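Local coordinates for disulphide isomerase (Xylella fastidiosa, PDB 3FK8), which probably acts as a thiol-disulphide isomerase of the thioredoxin superfamily, at residues 68-71 / 75-78; 79-82 / 86-89. All coordinates share one frame; numbering follows the deposited sequence. Where two conformers were deposited one is given.

Interaction 1. Residues 68-71 / 75-78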
ATOM      1  N   LYS A  68       4.181  -2.850  -2.926  1.00 11.07           N
ATOM      2  CA  LYS A  68       4.641  -1.479  -2.657  1.00 11.93           C
ATOM      3  C   LYS A  68       5.077  -0.817  -3.931  1.00 12.10           C
ATOM      4  O   LYS A  68       5.864  -1.438  -4.660  1.00 15.29           O
ATOM      5  CB  LYS A  68       5.762  -1.452  -1.631  1.00 14.05           C
ATOM      6  CG  LYS A  68       5.252  -1.545  -0.184  1.00 20.37           C
ATOM      7  CD  LYS A  68       6.403  -1.414   0.822  1.00 26.13           C
ATOM      8  CE  LYS A  68       7.032  -2.766   1.079  1.00 28.27           C
ATOM      9  NZ  LYS A  68       8.100  -2.750   2.153  1.00 27.80           N
ATOM     10  N   ILE A  69       4.542   0.360  -4.239  1.00 11.10           N
ATOM     11  CA  ILE A  69       4.834   1.078  -5.472  1.00  9.98           C
ATOM     12  C   ILE A  69       5.580   2.377  -5.126  1.00  9.58           C
ATOM     13  O   ILE A  69       5.027   3.272  -4.454  1.00 10.60           O
ATOM     14  CB  ILE A  69       3.536   1.417  -6.266  1.00 10.83           C
ATOM     15  CG1 ILE A  69       2.864   0.090  -6.618  1.00 13.47           C
ATOM     16  CG2 ILE A  69       3.853   2.197  -7.478  1.00 11.32           C
ATOM     17  CD1 ILE A  69       1.427   0.123  -6.686  1.00 19.22           C
ATOM     18  N   ASP A  70       6.836   2.459  -5.554  1.00  9.48           N
ATOM     19  CA  ASP A  70       7.639   3.666  -5.400  1.00  9.43           C
ATOM     20  C   ASP A  70       7.132   4.783  -6.305  1.00 10.10           C
ATOM     21  O   ASP A  70       7.026   4.599  -7.501  1.00 11.77           O
ATOM     22  CB  ASP A  70       9.081   3.326  -5.795  1.00 10.87           C
ATOM     23  CG  ASP A  70       9.995   4.533  -5.675  1.00 12.70           C
ATOM     24  OD1 ASP A  70       9.799   5.353  -4.784  1.00 12.59           O
ATOM     25  OD2 ASP A  70      10.946   4.604  -6.477  1.00 17.23           O
ATOM     26  N   VAL A  71       6.861   5.952  -5.721  1.00  9.63           N
ATOM     27  CA  VAL A  71       6.498   7.109  -6.526  1.00 10.14           C
ATOM     28  C   VAL A  71       7.611   8.126  -6.564  1.00 10.11           C
ATOM     29  O   VAL A  71       7.442   9.181  -7.181  1.00 10.99           O
ATOM     30  CB  VAL A  71       5.153   7.754  -6.147  1.00 10.26           C
ATOM     31  CG1 VAL A  71       4.002   6.736  -6.356  1.00 14.00           C
ATOM     32  CG2 VAL A  71       5.151   8.330  -4.747  1.00 13.23           C
ATOM     33  N   ASP A  75       7.477  11.489  -8.960  1.00 11.56           N
ATOM     34  CA  ASP A  75       7.985  11.519 -10.323  1.00 11.90           C
ATOM     35  C   ASP A  75       8.277  10.124 -10.845  1.00 11.64           C
ATOM     36  O   ASP A  75       8.963   9.987 -11.841  1.00 13.94           O
ATOM     37  CB  ASP A  75       9.210  12.450 -10.444  1.00 13.24           C
ATOM     38  CG  ASP A  75      10.395  12.024  -9.555  1.00 16.04           C
ATOM     39  OD1 ASP A  75      10.373  10.945  -8.895  1.00 16.03           O
ATOM     40  OD2 ASP A  75      11.368  12.827  -9.466  1.00 18.03           O
ATOM     41  N   ARG A  76       7.749   9.087 -10.200  1.00 10.50           N
ATOM     42  CA  ARG A  76       7.913   7.713 -10.691  0.50 10.16           C
ATOM     43  C   ARG A  76       6.569   7.025 -10.590  1.00 10.49           C
ATOM     44  O   ARG A  76       5.802   7.283  -9.679  1.00  9.50           O
ATOM     45  CB  ARG A  76       8.918   6.958  -9.836  0.50 10.80           C
ATOM     46  CG  ARG A  76      10.350   7.404  -9.998  0.50 11.53           C
ATOM     47  CD  ARG A  76      11.155   6.864  -8.837  0.50 18.64           C
ATOM     48  NE  ARG A  76      12.506   7.415  -8.735  0.50 20.95           N
ATOM     49  CZ  ARG A  76      13.257   7.268  -7.644  0.50 21.20           C
ATOM     50  NH1 ARG A  76      12.788   6.629  -6.586  0.50 18.48           N
ATOM     51  NH2 ARG A  76      14.476   7.771  -7.601  0.50 22.90           N
ATOM     52  N   ASN A  77       6.278   6.136 -11.535  1.00 10.49           N
ATOM     53  CA  ASN A  77       5.053   5.341 -11.516  1.00 10.56           C
ATOM     54  C   ASN A  77       3.781   6.162 -11.410  1.00 10.18           C
ATOM     55  O   ASN A  77       2.761   5.690 -10.919  1.00 11.09           O
ATOM     56  CB  ASN A  77       5.121   4.291 -10.400  1.00 10.30           C
ATOM     57  CG  ASN A  77       6.159   3.254 -10.649  1.00 10.66           C
ATOM     58  OD1 ASN A  77       7.029   2.967  -9.775  1.00 14.07           O
ATOM     59  ND2 ASN A  77       6.149   2.718 -11.825  1.00 12.26           N
ATOM     60  N   LEU A  78       3.817   7.390 -11.936  1.00 10.62           N
ATOM     61  CA  LEU A  78       2.637   8.230 -11.769  1.00 10.97           C
ATOM     62  C   LEU A  78       1.449   7.701 -12.545  1.00 12.01           C
ATOM     63  O   LEU A  78       0.304   7.877 -12.131  1.00 12.40           O
ATOM     64  CB  LEU A  78       2.963   9.657 -12.223  1.00 12.62           C
ATOM     65  CG  LEU A  78       4.061  10.365 -11.426  1.00 12.83           C
ATOM     66  CD1 LEU A  78       4.173  11.776 -11.971  1.00 15.73           C
ATOM     67  CD2 LEU A  78       3.743  10.364  -9.941  1.00 14.58           C
TER

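Interaction 2. Residues 79-82 / 86-89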
ATOM      1  N   GLU A  79       1.685   7.069 -13.677  1.00 11.90           N
ATOM      2  CA  GLU A  79       0.582   6.539 -14.446  1.00 14.25           C
ATOM      3  C   GLU A  79      -0.077   5.355 -13.751  1.00 13.24           C
ATOM      4  O   GLU A  79      -1.235   5.081 -13.977  1.00 13.03           O
ATOM      5  CB  GLU A  79       1.008   6.207 -15.855  1.00 16.50           C
ATOM      6  CG  GLU A  79       1.748   4.927 -16.012  1.00 17.97           C
ATOM      7  CD  GLU A  79       3.153   4.876 -15.474  1.00 22.24           C
ATOM      8  OE1 GLU A  79       3.733   5.910 -15.018  1.00 23.24           O
ATOM      9  OE2 GLU A  79       3.708   3.749 -15.546  1.00 25.73           O
ATOM     10  N   LEU A  80       0.663   4.647 -12.914  0.50 12.76           N
ATOM     11  CA  LEU A  80       0.074   3.567 -12.169  0.50 11.70           C
ATOM     12  C   LEU A  80      -0.815   4.113 -11.040  0.50 11.61           C
ATOM     13  O   LEU A  80      -1.905   3.587 -10.793  0.50 12.07           O
ATOM     14  CB  LEU A  80       1.210   2.621 -11.760  0.50 12.64           C
ATOM     15  CG  LEU A  80       0.964   1.414 -10.909  0.50 12.87           C
ATOM     16  CD1 LEU A  80       0.006   0.489 -11.618  0.50 10.85           C
ATOM     17  CD2 LEU A  80       2.297   0.701 -10.661  0.50 14.13           C
ATOM     18  N   SER A  81      -0.400   5.218 -10.408  1.00 11.85           N
ATOM     19  CA  SER A  81      -1.306   5.923  -9.519  1.00 11.40           C
ATOM     20  C   SER A  81      -2.580   6.373 -10.277  1.00 11.91           C
ATOM     21  O   SER A  81      -3.695   6.195  -9.812  1.00 11.95           O
ATOM     22  CB  SER A  81      -0.582   7.111  -8.840  1.00 12.50           C
ATOM     23  OG  SER A  81      -1.516   7.838  -8.045  1.00 13.77           O
ATOM     24  N   GLN A  82      -2.389   7.002 -11.427  1.00 11.58           N
ATOM     25  CA  GLN A  82      -3.555   7.496 -12.176  1.00 11.90           C
ATOM     26  C   GLN A  82      -4.512   6.370 -12.539  1.00 12.12           C
ATOM     27  O   GLN A  82      -5.723   6.561 -12.533  1.00 13.48           O
ATOM     28  CB  GLN A  82      -3.105   8.222 -13.426  1.00 11.72           C
ATOM     29  CG  GLN A  82      -2.417   9.547 -13.139  1.00 13.35           C
ATOM     30  CD  GLN A  82      -1.966  10.215 -14.421  1.00 14.90           C
ATOM     31  OE1 GLN A  82      -1.275   9.619 -15.236  1.00 16.92           O
ATOM     32  NE2 GLN A  82      -2.356  11.473 -14.594  1.00 16.04           N
ATOM     33  N   ASP A  86      -5.819   7.813  -8.625  1.00 17.21           N
ATOM     34  CA  ASP A  86      -5.021   8.924  -8.078  1.00 16.39           C
ATOM     35  C   ASP A  86      -4.849   8.906  -6.579  1.00 15.48           C
ATOM     36  O   ASP A  86      -4.998   9.960  -5.974  1.00 17.04           O
ATOM     37  CB  ASP A  86      -5.598  10.266  -8.515  1.00 18.03           C
ATOM     38  CG  ASP A  86      -5.562  10.451 -10.002  1.00 17.78           C
ATOM     39  OD1 ASP A  86      -4.454  10.414 -10.584  1.00 20.00           O
ATOM     40  OD2 ASP A  86      -6.646  10.683 -10.583  1.00 21.58           O
ATOM     41  N   PRO A  87      -4.511   7.768  -5.976  1.00 14.23           N
ATOM     42  CA  PRO A  87      -4.446   7.713  -4.518  1.00 14.26           C
ATOM     43  C   PRO A  87      -3.438   8.722  -3.927  1.00 14.17           C
ATOM     44  O   PRO A  87      -3.621   9.155  -2.803  1.00 17.74           O
ATOM     45  CB  PRO A  87      -3.951   6.268  -4.261  1.00 14.52           C
ATOM     46  CG  PRO A  87      -3.299   5.859  -5.536  1.00 12.86           C
ATOM     47  CD  PRO A  87      -4.147   6.461  -6.567  1.00 13.69           C
ATOM     48  N   ILE A  88      -2.367   9.044  -4.650  1.00 12.10           N
ATOM     49  CA  ILE A  88      -1.304   9.870  -4.074  1.00 12.75           C
ATOM     50  C   ILE A  88      -1.604  11.342  -4.119  1.00 13.28           C
ATOM     51  O   ILE A  88      -0.888  12.130  -3.519  1.00 11.94           O
ATOM     52  CB  ILE A  88       0.069   9.639  -4.747  1.00 12.26           C
ATOM     53  CG1 ILE A  88       0.128  10.229  -6.168  1.00 12.55           C
ATOM     54  CG2 ILE A  88       0.397   8.167  -4.680  1.00 14.15           C
ATOM     55  CD1 ILE A  88       1.449  10.000  -6.866  1.00 14.38           C
ATOM     56  N   GLN A  89      -2.640  11.747  -4.846  1.00 16.93           N
ATOM     57  CA  GLN A  89      -2.831  13.208  -4.991  1.00 17.23           C
ATOM     58  C   GLN A  89      -3.236  13.868  -3.675  1.00 16.53           C
ATOM     59  O   GLN A  89      -3.074  15.052  -3.478  1.00 16.91           O
ATOM     60  CB  GLN A  89      -3.695  13.525  -6.235  1.00 19.61           C
ATOM     61  CG  GLN A  89      -2.966  13.188  -7.589  1.00 24.55           C
ATOM     62  CD  GLN A  89      -3.674  13.644  -8.877  1.00 28.72           C
ATOM     63  OE1 GLN A  89      -4.827  14.084  -8.867  1.00 31.05           O
ATOM     64  NE2 GLN A  89      -2.970  13.497 -10.008  1.00 31.62           N
TER
HETATM   65  O   HOH W   1      -2.080  10.229  -9.244  1.00 17.68           O
HETATM   66  O   HOH W   2      -4.693  12.315 -12.687  1.00 26.93           O

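Interaction 1. Residues 68-71 / 75-78
Asp70 and Arg76 meet because each side chain is stretched out: the Asp70 carboxylate is swung anti to its own backbone nitrogen (chi1 180°), and the Arg76 chain runs extended from CG to NE, carrying the guanidinium across to it. Arg76 NH1 donates to Asp70 OD2 at 2.7 Å, forming a salt bridge on the syn lone pair of that oxygen. The groups are not coplanar. Their planes stand 64° apart, and the bond is bent to 141° at the hydrogen. Farther back, Arg76 CD lies 3.3 Å from Asp70 OD2, which brings the aliphatic part of the chain against the carboxylate too. Arg76 was modelled in two conformers, and this pairing belongs to the one described.

The contact illustrates how a thioredoxin-like fold leaves its sheet for a helix: strand 65-70, outermost in the sheet and parallel to strand 32-37, ends here, and a short loop leads into helix 78-83. Asp70 OD1 also accepts from Gly72 N, an Asx turn that starts the chain on its way round. The loop is then closed by one carbonyl. Val71 O accepts from Asp75 N at 2.9 Å and from Arg76 N at 3.0 Å, so two successive amides share one acceptor. Val71 repays the second of these residues through a CA-H...O contact, its CA 3.2 Å from Arg76 O.

Away from the salt bridge, the branch methyl Ile69 CG2 rests against Asn77 CB at 3.8 Å. Ala14 of helix 14-28 touches both of these residues, whereas Leu34 and Phe36 of strand 32-37 press on Ile69 from within the sheet.

Interaction 2. Residues 79-82 / 86-89
Ser81 presents its hydroxyl to the flank of Pro87 and Ile88. With OG anti to the backbone nitrogen (chi1 176°), the oxygen comes 3.3 Å from Pro87 CD and 3.5 Å from Ile88 CG1, a polar atom laid against two aliphatic groups. A bound water satisfies it: it lies 2.7 Å from Ser81 OG and donates to Asp86 OD1.

That same carboxylate oxygen is turned back over the helix, where Asp86 OD1 sits 3.4 Å from Gln82 CG. The Gln82 amide and the Asp86 carboxylate lie obliquely, their planes 61° apart, and a second water joins them instead of a direct bond. This water donates to Asp86 OD1 at 2.8 Å and accepts from Gln82 NE2 at 3.1 Å, with a weak further link to Gln89 NE2. Asp86 OD1 therefore receives two waters, one bridging to each of the consecutive helical residues.

In the backbone, Asp86 N donates to Ser81 O at 2.9 Å, five residues back along the chain. Asp86 itself has a positive phi (54°), in keeping with a sharp change of course where the thioredoxin-like fold leaves helix 78-83 on the way to strand 94-98.

Phe36 of strand 32-37 touches Ser81, Pro87 and Ile88 together, while Pro87 also reaches Ala94 and Val96 of strand 94-98, setting the turn between helix 78-83 and the sheet.

How the interactions relate
Interactions 1 and 2 form consecutive turns along one piece of chain, with centres about 9 Å apart: the first leads from strand 65-70 into helix 78-83, the second leads out of that helix toward strand 94-98. Hydrophobic side chains join them. Ile69 CG2 packs on Leu80 CD2 at 3.8 Å, Leu78 CD2 on Ile88 CD1 at 3.9 Å, and Val71 CG1 reaches the same Ile88 CD1 at 4.2 Å. Val71 also lies near, without touching, Cys41 and Cys44, a CxxC pair at a helix start that is probably the redox site, as in thioredoxins.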